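Major capsid protein (Faustovirus, PDB 5J7O) probably builds the protein shell of this large DNA virus, assembling as trimers of double jelly-roll subunits that tile the capsid surface. Local coordinates at residues 76-81 / 390-395; 87-92 / 324-329; 178-183 / 226-231; 184-189 / 297-302; 203-208 / 610-615. One frame throughout, in Å; residues are numbered along the deposited sequence.

Contact 1 (76-81 / 390-395)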
# COMPACT_ATOMS: atom_id res chain seq x y z
N THR B 76 -30.11 17.47 8.98
CA THR B 76 -30.88 18.70 8.90
C THR B 76 -30.38 19.53 7.72
O THR B 76 -29.26 19.36 7.25
CB THR B 76 -30.79 19.52 10.20
OG1 THR B 76 -31.72 20.61 10.14
CG2 THR B 76 -29.39 20.06 10.39
N ARG B 77 -31.24 20.43 7.26
CA ARG B 77 -30.97 21.30 6.13
C ARG B 77 -30.51 22.67 6.59
O ARG B 77 -30.75 23.06 7.74
CB ARG B 77 -32.23 21.43 5.26
CG ARG B 77 -32.68 20.13 4.64
CD ARG B 77 -33.62 20.36 3.47
NE ARG B 77 -34.00 19.11 2.83
CZ ARG B 77 -33.24 18.47 1.94
NH1 ARG B 77 -32.05 18.96 1.60
NH2 ARG B 77 -33.65 17.33 1.41
N PRO B 78 -29.83 23.42 5.73
CA PRO B 78 -29.36 24.75 6.13
C PRO B 78 -30.51 25.75 6.25
O PRO B 78 -31.57 25.60 5.64
CB PRO B 78 -28.40 25.15 5.01
CG PRO B 78 -28.87 24.38 3.83
CD PRO B 78 -29.35 23.07 4.38
N ASN B 79 -30.27 26.78 7.06
CA ASN B 79 -31.21 27.88 7.21
C ASN B 79 -31.14 28.89 6.07
O ASN B 79 -31.93 29.84 6.06
CB ASN B 79 -30.96 28.61 8.54
CG ASN B 79 -30.70 27.66 9.69
OD1 ASN B 79 -31.39 26.65 9.85
ND2 ASN B 79 -29.69 27.97 10.50
N THR B 80 -30.22 28.70 5.13
CA THR B 80 -29.88 29.72 4.14
C THR B 80 -30.35 29.34 2.73
O THR B 80 -29.77 29.80 1.74
CB THR B 80 -28.38 29.98 4.15
OG1 THR B 80 -27.68 28.73 4.18
CG2 THR B 80 -28.00 30.81 5.37
N GLY B 81 -31.39 28.52 2.62
CA GLY B 81 -31.99 28.26 1.33
C GLY B 81 -31.13 27.39 0.42
O GLY B 81 -30.30 26.59 0.87
N GLN B 390 -26.75 20.25 -5.60
CA GLN B 390 -28.09 19.67 -5.58
C GLN B 390 -28.58 19.36 -4.18
O GLN B 390 -29.80 19.32 -3.97
CB GLN B 390 -28.11 18.40 -6.43
CG GLN B 390 -27.75 18.65 -7.89
CD GLN B 390 -27.88 17.40 -8.74
OE1 GLN B 390 -27.22 16.39 -8.50
NE2 GLN B 390 -28.73 17.47 -9.76
N ASN B 391 -27.69 19.17 -3.21
CA ASN B 391 -28.11 18.87 -1.85
C ASN B 391 -26.93 19.08 -0.91
O ASN B 391 -25.79 18.74 -1.24
CB ASN B 391 -28.64 17.44 -1.72
CG ASN B 391 -29.06 17.10 -0.31
OD1 ASN B 391 -30.05 17.62 0.20
ND2 ASN B 391 -28.32 16.21 0.34
N ILE B 392 -27.21 19.65 0.26
CA ILE B 392 -26.23 19.70 1.34
C ILE B 392 -26.97 19.59 2.68
O ILE B 392 -27.90 20.36 2.96
CB ILE B 392 -25.35 20.96 1.25
CG1 ILE B 392 -24.21 20.88 2.27
CG2 ILE B 392 -26.15 22.24 1.45
CD1 ILE B 392 -23.11 21.90 2.05
N GLU B 393 -26.58 18.61 3.48
CA GLU B 393 -27.24 18.33 4.75
C GLU B 393 -26.19 17.98 5.80
O GLU B 393 -25.20 17.31 5.49
CB GLU B 393 -28.24 17.17 4.62
CG GLU B 393 -29.56 17.55 3.97
CD GLU B 393 -30.48 16.36 3.77
OE1 GLU B 393 -30.06 15.39 3.10
OE2 GLU B 393 -31.61 16.38 4.31
N LEU B 394 -26.42 18.43 7.03
CA LEU B 394 -25.53 18.15 8.14
C LEU B 394 -26.06 16.96 8.93
O LEU B 394 -27.21 16.98 9.39
CB LEU B 394 -25.39 19.37 9.06
CG LEU B 394 -24.65 19.10 10.37
CD1 LEU B 394 -23.22 18.64 10.12
CD2 LEU B 394 -24.67 20.34 11.27
N TYR B 395 -25.24 15.93 9.07
CA TYR B 395 -25.58 14.75 9.85
C TYR B 395 -24.95 14.87 11.23
O TYR B 395 -23.74 15.11 11.35
CB TYR B 395 -25.09 13.47 9.16
CG TYR B 395 -25.86 13.08 7.92
CD1 TYR B 395 -25.97 13.95 6.84
CD2 TYR B 395 -26.46 11.84 7.82
CE1 TYR B 395 -26.67 13.60 5.71
CE2 TYR B 395 -27.16 11.47 6.68
CZ TYR B 395 -27.26 12.36 5.63
OH TYR B 395 -27.96 12.00 4.50
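Thr76 and Leu394 pair where strand 69-76 ends, in an antiparallel sheet of the double jelly-roll that also holds strand 389-401. Two backbone bonds close the pair. Thr76 N gives to Leu394 O, and Leu394 N gives back to Thr76 O, both at 3.0 Å. Strand 99-109 holds the other edge of strand 389-401.

Past Thr76 the chain leaves the sheet, and the side chain of Arg77 takes over. It runs extended from CG to NE and lays its guanidinium flat over the carboxylate of Glu393. The two planes are 8° apart, with OE2 of Glu393 3.5 Å above the guanidinium plane of Arg77. The pairing is one of charge, since no N-H points at that oxygen. The salt bridge from Arg77 NH2 to Glu393 OE2 is long, at 3.7 Å. The same OE2 is bridged more strongly by Lys75.

Asn391 meets Arg77 at the edge instead. Its OD1 lies in the guanidinium plane and accepts from Arg77 NH1 at 2.8 Å, while its amide stands nearly upright to that plane. Nearby, Pro78 CD rests 3.4 Å from Ile392 O, and Pro78 CG touches Ile392 CG2 at 4.2 Å.

Contact 2 (87-92 / 324-329)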
# COMPACT_ATOMS: atom_id res chain seq x y z
N SER B 87 -20.42 30.75 -1.34
CA SER B 87 -21.45 31.27 -0.46
C SER B 87 -21.24 30.71 0.94
O SER B 87 -20.42 29.82 1.17
CB SER B 87 -22.85 30.93 -0.97
OG SER B 87 -23.08 29.53 -0.93
N THR B 88 -22.01 31.25 1.89
CA THR B 88 -22.00 30.80 3.27
C THR B 88 -23.25 29.97 3.54
O THR B 88 -24.37 30.42 3.28
CB THR B 88 -21.93 31.98 4.23
OG1 THR B 88 -20.66 32.62 4.12
CG2 THR B 88 -22.13 31.52 5.67
N ILE B 89 -23.05 28.76 4.06
CA ILE B 89 -24.12 27.84 4.40
C ILE B 89 -24.12 27.65 5.91
O ILE B 89 -23.06 27.41 6.50
CB ILE B 89 -23.96 26.50 3.67
CG1 ILE B 89 -23.97 26.71 2.15
CG2 ILE B 89 -25.04 25.52 4.08
CD1 ILE B 89 -23.70 25.45 1.36
N GLN B 90 -25.29 27.75 6.53
CA GLN B 90 -25.39 27.67 7.98
C GLN B 90 -26.46 26.66 8.38
O GLN B 90 -27.59 26.74 7.91
CB GLN B 90 -25.71 29.03 8.61
CG GLN B 90 -25.63 29.02 10.12
CD GLN B 90 -26.19 30.27 10.75
OE1 GLN B 90 -27.38 30.56 10.62
NE2 GLN B 90 -25.34 31.02 11.44
N PHE B 91 -26.09 25.73 9.26
CA PHE B 91 -27.01 24.77 9.84
C PHE B 91 -27.25 25.12 11.30
O PHE B 91 -26.32 25.52 12.02
CB PHE B 91 -26.47 23.34 9.76
CG PHE B 91 -26.13 22.89 8.37
CD1 PHE B 91 -24.88 23.14 7.84
CD2 PHE B 91 -27.05 22.18 7.62
CE1 PHE B 91 -24.55 22.72 6.56
CE2 PHE B 91 -26.73 21.75 6.34
CZ PHE B 91 -25.48 22.02 5.82
N SER B 92 -28.49 24.97 11.75
CA SER B 92 -28.76 24.91 13.18
C SER B 92 -28.53 23.48 13.66
O SER B 92 -28.75 22.51 12.93
CB SER B 92 -30.19 25.35 13.49
OG SER B 92 -30.35 26.74 13.29
N VAL B 324 -20.50 27.10 7.21
CA VAL B 324 -19.55 26.56 6.24
C VAL B 324 -19.44 27.54 5.08
O VAL B 324 -20.44 27.87 4.44
CB VAL B 324 -19.97 25.18 5.73
CG1 VAL B 324 -18.95 24.66 4.73
CG2 VAL B 324 -20.12 24.20 6.89
N ASP B 325 -18.22 28.00 4.81
CA ASP B 325 -17.93 28.79 3.62
C ASP B 325 -17.55 27.86 2.48
O ASP B 325 -16.73 26.95 2.67
CB ASP B 325 -16.82 29.80 3.88
CG ASP B 325 -17.22 30.87 4.88
OD1 ASP B 325 -18.43 31.06 5.09
OD2 ASP B 325 -16.32 31.53 5.44
N ILE B 326 -18.14 28.07 1.31
CA ILE B 326 -17.97 27.19 0.16
C ILE B 326 -17.05 27.86 -0.85
O ILE B 326 -17.23 29.04 -1.17
CB ILE B 326 -19.33 26.82 -0.47
CG1 ILE B 326 -20.21 26.12 0.57
CG2 ILE B 326 -19.13 25.93 -1.68
CD1 ILE B 326 -19.61 24.84 1.12
N GLU B 327 -16.08 27.10 -1.36
CA GLU B 327 -15.12 27.60 -2.32
C GLU B 327 -15.80 27.93 -3.65
O GLU B 327 -16.88 27.42 -3.97
CB GLU B 327 -14.01 26.56 -2.53
CG GLU B 327 -12.88 26.98 -3.46
CD GLU B 327 -12.11 28.17 -2.95
OE1 GLU B 327 -11.42 28.04 -1.91
OE2 GLU B 327 -12.19 29.25 -3.58
N GLN B 328 -15.16 28.81 -4.42
CA GLN B 328 -15.62 29.09 -5.77
C GLN B 328 -15.52 27.84 -6.64
O GLN B 328 -14.69 26.96 -6.40
CB GLN B 328 -14.79 30.22 -6.39
CG GLN B 328 -14.54 31.40 -5.47
CD GLN B 328 -13.68 32.47 -6.11
OE1 GLN B 328 -13.89 32.85 -7.26
NE2 GLN B 328 -12.69 32.96 -5.36
N GLN B 329 -16.38 27.77 -7.66
CA GLN B 329 -16.39 26.59 -8.52
C GLN B 329 -15.08 26.45 -9.28
O GLN B 329 -14.61 25.33 -9.51
CB GLN B 329 -17.57 26.66 -9.50
CG GLN B 329 -17.74 25.41 -10.34
CD GLN B 329 -18.48 25.66 -11.64
OE1 GLN B 329 -18.42 26.75 -12.21
NE2 GLN B 329 -19.20 24.64 -12.12
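Ile89 and Ile326 make the tight side of this contact. CD1 of Ile89 presses on CG1 of Ile326 at 3.6 Å, and their two CD1 atoms also meet, at 4.1 Å. Ile326 CG1 lies anti to its own carbonyl carbon (chi1 -60°), which leaves it beside the Ile89 tip. Val324 lies on the same face as Ile89. Phe186 packs on Val324 and Ile326, and Ile392 of another sheet packs on Ile89, so this face is buried.

The backbones are joined just as closely. Ile89 and Val324 form an antiparallel hydrogen-bonded pair. Ile89 N reaches Val324 O at 2.8 Å, almost straight, and Val324 N reaches Ile89 O at 2.7 Å. Next along, Ile326 N gives to Ser87 O at 2.9 Å.

The strands belong to a four-stranded antiparallel sheet of the double jelly-roll. Strand 88-92 is its outermost strand on this side within the chain, and strand 320-326 leads inward to strand 186-193.

The other face is polar and more open. Thr88 and Asp325, a non-hydrogen-bonded pair, run next to each other with their ends turned to the same side. Thr88 is exposed. Its OG1 gives to Asp325 OD1 at 2.9 Å, meeting that oxygen from above the carboxylate plane. Arg188 of the next strand packs against Asp325. The Ser87 hydroxyl is hydrogen-bonded to Thr84 O.

Contact 3 (178-183 / 226-231); sequences CEYPGL and IGQEVP
Glu179 meets Gln228 through its backbone and the base of its side chain. CA of Glu179 is 3.5 Å from Gln228 OE1, and its CB lies near the same oxygen. The carboxylate of Glu179 is bound to His469 instead.

Tyr180 comes next, with a left-handed backbone at the N-cap position of helix 181-185. Its N gives a bond of 3.0 Å to Gln228 OE1. Its ring is roughly parallel to the Gln228 amide, 21° apart, with OE1 over the ring centre. The Gln228 chain starts extended (chi1 174°) and bends at chi2 (72°), which folds the amide back over the ring. The amide thus holds Tyr180 twice: OE1 takes its N-H, and the amide plane stacks on its ring. At the ring edge, Tyr180 CD1 touches Ile226 CD1 at 3.5 Å.

Pro181 opens the helix and sets its CD 3.2 Å from Ile226 O. Gly182 N gives to the same oxygen at 2.9 Å. Gly182 has no side chain, and its CA lies 4.2 Å from Ile226 CA, so the backbones come close. Leu183 follows. Its CG lies 3.9 Å from Ile226 CD1, so Ile226 CD1 sits in the corner formed by Leu183 and the Tyr180 ring.

The start of helix 181-185 thus abuts the end of helix 216-225, just where Ile226 leaves helical geometry. Leu183 also packs on Trp222 of that helix and on Ala206 and Asn210 of helix 203-212. Beyond Gln228 the chain runs on to strand 232-240, and Glu229 forms a salt bridge with Arg274 of the third subunit.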
# COMPACT_ATOMS: atom_id res chain seq x y z
N CYS B 178 -10.53 18.77 -8.71
CA CYS B 178 -9.25 18.87 -8.02
C CYS B 178 -9.10 17.71 -7.04
O CYS B 178 -10.07 17.05 -6.67
CB CYS B 178 -9.15 20.20 -7.28
SG CYS B 178 -10.23 20.33 -5.83
N GLU B 179 -7.85 17.43 -6.67
CA GLU B 179 -7.60 16.37 -5.71
C GLU B 179 -8.17 16.76 -4.35
O GLU B 179 -8.07 17.91 -3.92
CB GLU B 179 -6.11 16.07 -5.61
CG GLU B 179 -5.58 15.27 -6.79
CD GLU B 179 -4.19 14.71 -6.53
OE1 GLU B 179 -3.41 15.36 -5.81
OE2 GLU B 179 -3.89 13.62 -7.06
N TYR B 180 -8.78 15.78 -3.69
CA TYR B 180 -9.45 15.98 -2.41
C TYR B 180 -10.46 17.13 -2.47
O TYR B 180 -10.34 18.12 -1.74
CB TYR B 180 -8.43 16.21 -1.31
CG TYR B 180 -7.44 15.07 -1.22
CD1 TYR B 180 -7.80 13.87 -0.64
CD2 TYR B 180 -6.16 15.19 -1.75
CE1 TYR B 180 -6.91 12.82 -0.57
CE2 TYR B 180 -5.26 14.15 -1.68
CZ TYR B 180 -5.64 12.96 -1.09
OH TYR B 180 -4.76 11.91 -1.02
N PRO B 181 -11.48 17.03 -3.34
CA PRO B 181 -12.43 18.15 -3.47
C PRO B 181 -13.17 18.46 -2.19
O PRO B 181 -13.46 19.63 -1.91
CB PRO B 181 -13.39 17.67 -4.58
CG PRO B 181 -12.73 16.47 -5.20
CD PRO B 181 -11.88 15.86 -4.14
N GLY B 182 -13.48 17.43 -1.39
CA GLY B 182 -14.19 17.68 -0.15
C GLY B 182 -13.37 18.48 0.84
O GLY B 182 -13.91 19.13 1.73
N LEU B 183 -12.04 18.44 0.70
CA LEU B 183 -11.20 19.21 1.61
C LEU B 183 -11.09 20.67 1.17
O LEU B 183 -11.08 21.57 2.02
CB LEU B 183 -9.81 18.58 1.71
CG LEU B 183 -9.77 17.17 2.30
CD1 LEU B 183 -8.33 16.73 2.52
CD2 LEU B 183 -10.56 17.10 3.59
N ILE B 226 -14.41 12.22 0.91
CA ILE B 226 -14.07 13.55 0.42
C ILE B 226 -13.95 13.59 -1.10
O ILE B 226 -13.46 14.58 -1.65
CB ILE B 226 -12.79 14.07 1.09
CG1 ILE B 226 -11.63 13.10 0.83
CG2 ILE B 226 -13.01 14.27 2.58
CD1 ILE B 226 -10.39 13.43 1.62
N GLY B 227 -14.38 12.54 -1.79
CA GLY B 227 -14.46 12.58 -3.24
C GLY B 227 -13.16 12.37 -3.98
O GLY B 227 -13.06 12.77 -5.14
N GLN B 228 -12.16 11.76 -3.35
CA GLN B 228 -10.92 11.41 -4.03
C GLN B 228 -11.05 10.01 -4.62
O GLN B 228 -11.51 9.08 -3.95
CB GLN B 228 -9.74 11.47 -3.06
CG GLN B 228 -8.42 10.99 -3.65
CD GLN B 228 -7.83 11.95 -4.67
OE1 GLN B 228 -8.28 13.09 -4.80
NE2 GLN B 228 -6.82 11.50 -5.39
N GLU B 229 -10.66 9.87 -5.88
CA GLU B 229 -10.75 8.58 -6.55
C GLU B 229 -9.83 7.56 -5.87
O GLU B 229 -8.81 7.91 -5.29
CB GLU B 229 -10.39 8.71 -8.03
CG GLU B 229 -8.97 9.17 -8.30
CD GLU B 229 -8.72 9.51 -9.75
OE1 GLU B 229 -9.69 9.45 -10.55
OE2 GLU B 229 -7.57 9.83 -10.11
N VAL B 230 -10.23 6.30 -5.95
CA VAL B 230 -9.52 5.20 -5.31
C VAL B 230 -8.90 4.34 -6.41
O VAL B 230 -9.58 4.03 -7.39
CB VAL B 230 -10.45 4.35 -4.43
CG1 VAL B 230 -9.70 3.20 -3.78
CG2 VAL B 230 -11.11 5.23 -3.37
N PRO B 231 -7.63 3.95 -6.29
CA PRO B 231 -7.03 3.07 -7.30
C PRO B 231 -7.77 1.74 -7.38
O PRO B 231 -8.34 1.26 -6.40
CB PRO B 231 -5.59 2.88 -6.81
CG PRO B 231 -5.34 4.04 -5.90
CD PRO B 231 -6.65 4.34 -5.25

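Contact 4 (184-189 / 297-302); sequences RLFKRV and VPLLFW
Phe186 and Val297 run antiparallel as side chains, each passing alongside the other. The Phe186 ring reaches across until its CE2 is 3.8 Å from Val297 CG1, and CD2 of the ring is close to that methyl too. The ring meets it obliquely.

Leu299 supplies the next bump. Its CD2 enters the hollow between Phe186 and Val189, 4.2 Å from Phe186 CE2 and 4.1 Å from Val189 CG1. Val189 in turn is the bump of the other segment. With CG1 anti to the backbone N (chi1 179°), that methyl is carried between Leu299 and Phe301. There it touches Phe301 CZ at 3.9 Å, with CE2 of that ring equally near. Bumps and hollows thus alternate from side to side along the contact.

No hydrogen bond crosses it. The backbones stand well apart: the nearest CA atoms, of Val189 and Leu299, are 7.8 Å from each other, so mainly side chains fill the gap. The chain turns a corner at Lys187, and both Phe186 before it and Val189 after it face the other segment. An inverse gamma turn centred on Leu300 lies between Leu299 and Phe301. Phe301 also meets the ring of Tyr201 edge-to-face.

Strand 186-193 and strand 293-298 belong to different antiparallel sheets. Apolar side chains interleaved between two such sheets form the core of a beta-sandwich, as in one barrel of a double jelly-roll.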
# COMPACT_ATOMS: atom_id res chain seq x y z
N ARG B 184 -11.01 20.92 -0.14
CA ARG B 184 -10.93 22.30 -0.60
C ARG B 184 -12.29 22.98 -0.63
O ARG B 184 -12.36 24.21 -0.50
CB ARG B 184 -10.31 22.36 -2.00
CG ARG B 184 -9.66 23.70 -2.30
CD ARG B 184 -9.12 23.79 -3.72
NE ARG B 184 -8.23 24.94 -3.86
CZ ARG B 184 -7.76 25.40 -5.01
NH1 ARG B 184 -8.12 24.82 -6.15
NH2 ARG B 184 -6.95 26.45 -5.03
N LEU B 185 -13.36 22.21 -0.79
CA LEU B 185 -14.69 22.80 -0.94
C LEU B 185 -15.05 23.68 0.25
O LEU B 185 -15.69 24.72 0.09
CB LEU B 185 -15.74 21.70 -1.11
CG LEU B 185 -17.17 22.18 -1.35
CD1 LEU B 185 -17.29 22.85 -2.70
CD2 LEU B 185 -18.15 21.03 -1.22
N PHE B 186 -14.64 23.27 1.45
CA PHE B 186 -14.95 24.03 2.66
C PHE B 186 -13.79 24.98 2.93
O PHE B 186 -12.77 24.60 3.52
CB PHE B 186 -15.18 23.09 3.84
CG PHE B 186 -16.45 22.28 3.73
CD1 PHE B 186 -17.32 22.46 2.67
CD2 PHE B 186 -16.78 21.35 4.71
CE1 PHE B 186 -18.48 21.72 2.57
CE2 PHE B 186 -17.94 20.61 4.62
CZ PHE B 186 -18.79 20.79 3.55
N LYS B 187 -13.94 26.23 2.49
CA LYS B 187 -12.96 27.26 2.82
C LYS B 187 -12.82 27.42 4.32
O LYS B 187 -11.72 27.35 4.87
CB LYS B 187 -13.35 28.59 2.18
CG LYS B 187 -13.14 28.68 0.69
CD LYS B 187 -13.49 30.07 0.19
CE LYS B 187 -12.78 31.14 1.00
NZ LYS B 187 -13.24 32.52 0.65
N ARG B 188 -13.94 27.64 5.01
CA ARG B 188 -13.97 27.76 6.46
C ARG B 188 -15.13 26.95 7.01
O ARG B 188 -16.17 26.80 6.36
CB ARG B 188 -14.09 29.23 6.90
CG ARG B 188 -13.26 30.21 6.09
CD ARG B 188 -13.07 31.53 6.81
NE ARG B 188 -12.01 31.45 7.82
CZ ARG B 188 -10.73 31.70 7.57
NH1 ARG B 188 -10.34 32.03 6.35
NH2 ARG B 188 -9.83 31.60 8.54
N VAL B 189 -14.93 26.40 8.20
CA VAL B 189 -15.94 25.62 8.91
C VAL B 189 -16.00 26.14 10.34
O VAL B 189 -14.99 26.13 11.04
CB VAL B 189 -15.64 24.12 8.89
CG1 VAL B 189 -16.71 23.35 9.65
CG2 VAL B 189 -15.53 23.61 7.46
N VAL B 297 -18.41 14.86 3.97
CA VAL B 297 -17.23 15.51 4.52
C VAL B 297 -17.37 15.58 6.04
O VAL B 297 -18.27 16.27 6.54
CB VAL B 297 -17.03 16.91 3.92
CG1 VAL B 297 -15.76 17.54 4.46
CG2 VAL B 297 -16.98 16.83 2.40
N PRO B 298 -16.51 14.90 6.79
CA PRO B 298 -16.60 14.98 8.25
C PRO B 298 -16.12 16.33 8.76
O PRO B 298 -15.22 16.96 8.19
CB PRO B 298 -15.67 13.86 8.73
CG PRO B 298 -15.40 13.01 7.50
CD PRO B 298 -15.48 13.95 6.35
N LEU B 299 -16.75 16.79 9.84
CA LEU B 299 -16.37 18.04 10.48
C LEU B 299 -15.37 17.73 11.59
O LEU B 299 -15.71 17.08 12.58
CB LEU B 299 -17.61 18.76 11.02
CG LEU B 299 -18.67 19.08 9.97
CD1 LEU B 299 -19.72 20.03 10.52
CD2 LEU B 299 -18.05 19.64 8.70
N LEU B 300 -14.14 18.20 11.42
CA LEU B 300 -13.00 17.75 12.21
C LEU B 300 -12.86 18.56 13.51
O LEU B 300 -11.82 19.15 13.79
CB LEU B 300 -11.73 17.82 11.38
CG LEU B 300 -11.83 17.30 9.94
CD1 LEU B 300 -10.76 17.94 9.07
CD2 LEU B 300 -11.71 15.79 9.90
N PHE B 301 -13.93 18.56 14.30
CA PHE B 301 -13.89 19.20 15.61
C PHE B 301 -13.54 18.19 16.69
O PHE B 301 -13.54 16.97 16.48
CB PHE B 301 -15.23 19.88 15.91
CG PHE B 301 -15.52 21.08 15.05
CD1 PHE B 301 -14.72 22.21 15.13
CD2 PHE B 301 -16.60 21.08 14.19
CE1 PHE B 301 -14.99 23.32 14.34
CE2 PHE B 301 -16.87 22.18 13.40
CZ PHE B 301 -16.07 23.30 13.48
N TRP B 302 -13.24 18.71 17.89
CA TRP B 302 -12.78 17.84 18.97
C TRP B 302 -13.90 16.93 19.47
O TRP B 302 -13.64 15.79 19.86
CB TRP B 302 -12.22 18.69 20.12
CG TRP B 302 -13.29 19.19 21.04
CD1 TRP B 302 -13.72 18.59 22.19
CD2 TRP B 302 -14.08 20.37 20.88
NE1 TRP B 302 -14.73 19.34 22.76
CE2 TRP B 302 -14.97 20.43 21.97
CE3 TRP B 302 -14.11 21.39 19.92
CZ2 TRP B 302 -15.88 21.47 22.13
CZ3 TRP B 302 -15.02 22.41 20.08
CH2 TRP B 302 -15.89 22.45 21.17

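Contact 5 (203-208 / 610-615); sequences ALAAIM and ISIAKC
Helix 203-208 lies across strand 610-615 at 74°, and the two axes come within 9.4 Å. The nearest CA atoms are those of Ala205 and Ile612, 6.7 Å apart. Leu204 and Met208, one helical turn apart, point toward the strand. Ile610 and Ile612 point back at them, while Ser611 between them points away and bonds to Gln437.

Ile612 meets the helix with its tip. CD1 lies 3.4 Å from Ala205 N and 3.6 Å from Leu204 CB, so it touches the helix backbone itself. Ala205 offers a small methyl here, 4.1 Å from Ile612 CD1, consistent with the close approach of the tip.

The strand sits in an antiparallel sheet with strands 415-428 and 444-453. That sheet probably belongs to the second jelly-roll, and the helix follows directly on strand 196-202, probably of the first. The contact would then join the two jelly-rolls.

The Leu204 side chain lies roughly perpendicular to that of Ile610. Both branches of Leu204 bear on Ile610, CD2 touching Ile610 CD1 at 3.7 Å and CD1 touching Ile610 CG2 at 3.8 Å. Met208 bends at chi2 (-58°) and meets Ile612 at a slant. Its CG is 4.1 Å from Ile612 CD1, and its CE reaches the CG2 methyl of Ile610.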
# COMPACT_ATOMS: atom_id res chain seq x y z
N ALA B 203 -9.45 24.84 4.93
CA ALA B 203 -8.96 23.74 4.12
C ALA B 203 -7.50 23.43 4.45
O ALA B 203 -7.05 22.30 4.25
CB ALA B 203 -9.12 24.06 2.64
N LEU B 204 -6.76 24.43 4.94
CA LEU B 204 -5.38 24.20 5.34
C LEU B 204 -5.30 23.22 6.50
O LEU B 204 -4.43 22.33 6.52
CB LEU B 204 -4.71 25.52 5.69
CG LEU B 204 -4.60 26.49 4.52
CD1 LEU B 204 -3.96 27.79 4.95
CD2 LEU B 204 -3.80 25.85 3.40
N ALA B 205 -6.19 23.36 7.48
CA ALA B 205 -6.24 22.38 8.56
C ALA B 205 -6.72 21.03 8.05
O ALA B 205 -6.26 19.98 8.52
CB ALA B 205 -7.14 22.88 9.69
N ALA B 206 -7.63 21.04 7.07
CA ALA B 206 -8.15 19.79 6.53
C ALA B 206 -7.06 19.00 5.81
O ALA B 206 -7.00 17.77 5.91
CB ALA B 206 -9.32 20.06 5.59
N ILE B 207 -6.18 19.69 5.08
CA ILE B 207 -5.11 18.98 4.39
C ILE B 207 -4.02 18.55 5.37
O ILE B 207 -3.33 17.56 5.13
CB ILE B 207 -4.53 19.81 3.23
CG1 ILE B 207 -3.80 21.05 3.75
CG2 ILE B 207 -5.63 20.20 2.27
CD1 ILE B 207 -3.05 21.81 2.67
N MET B 208 -3.84 19.28 6.47
CA MET B 208 -2.93 18.82 7.51
C MET B 208 -3.43 17.53 8.14
O MET B 208 -2.65 16.61 8.41
CB MET B 208 -2.75 19.90 8.58
CG MET B 208 -2.00 21.13 8.11
SD MET B 208 -0.35 20.76 7.48
CE MET B 208 0.30 22.41 7.25
N ILE B 610 2.58 28.42 6.46
CA ILE B 610 1.32 28.01 7.07
C ILE B 610 1.63 27.36 8.41
O ILE B 610 2.38 26.38 8.47
CB ILE B 610 0.54 27.06 6.16
CG1 ILE B 610 0.31 27.71 4.79
CG2 ILE B 610 -0.78 26.67 6.80
CD1 ILE B 610 -0.27 26.78 3.75
N SER B 611 1.05 27.90 9.48
CA SER B 611 1.25 27.39 10.84
C SER B 611 -0.11 27.23 11.49
O SER B 611 -0.81 28.22 11.74
CB SER B 611 2.15 28.33 11.65
OG SER B 611 2.10 28.01 13.03
N ILE B 612 -0.48 25.98 11.78
CA ILE B 612 -1.78 25.65 12.36
C ILE B 612 -1.52 24.88 13.64
O ILE B 612 -1.12 23.71 13.60
CB ILE B 612 -2.65 24.84 11.39
CG1 ILE B 612 -2.87 25.62 10.10
CG2 ILE B 612 -3.97 24.48 12.04
CD1 ILE B 612 -3.59 24.84 9.04
N ALA B 613 -1.76 25.52 14.78
CA ALA B 613 -1.52 24.91 16.08
C ALA B 613 -2.82 24.35 16.65
O ALA B 613 -3.91 24.87 16.41
CB ALA B 613 -0.92 25.92 17.05
N LYS B 614 -2.68 23.27 17.42
CA LYS B 614 -3.77 22.69 18.17
C LYS B 614 -3.61 23.10 19.63
O LYS B 614 -2.69 22.65 20.31
CB LYS B 614 -3.80 21.17 18.03
CG LYS B 614 -4.15 20.69 16.64
CD LYS B 614 -5.56 21.11 16.26
CE LYS B 614 -6.59 20.47 17.17
NZ LYS B 614 -6.52 18.99 17.12
N CYS B 615 -4.49 23.98 20.10
CA CYS B 615 -4.40 24.54 21.44
C CYS B 615 -5.39 23.87 22.38
O CYS B 615 -6.33 23.18 21.95
CB CYS B 615 -4.64 26.05 21.41
SG CYS B 615 -3.47 26.97 20.38

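Contacts 1 and 2 are partly buried and rest on strand pairing. Each has a polar side: charges and an amide in contact 1, a hydroxyl and a carboxylate in contact 2. They touch each other, for Asn79 N lies 2.8 Å from Gln90 O. Contacts 3, 4 and 5 are buried. Contact 3 mixes backbone N-H bonds at a helix start with apolar packing round Ile226, whereas contacts 4 and 5 are purely apolar across their segments. Contacts 2 and 4 share a sheet, in which strands 320-326 and 186-193 are neighbours. Contacts 3 and 4 share helix 181-185. Ala203 and Ala206 of contact 5 pack against both, on the far side of the helix from strand 610-615.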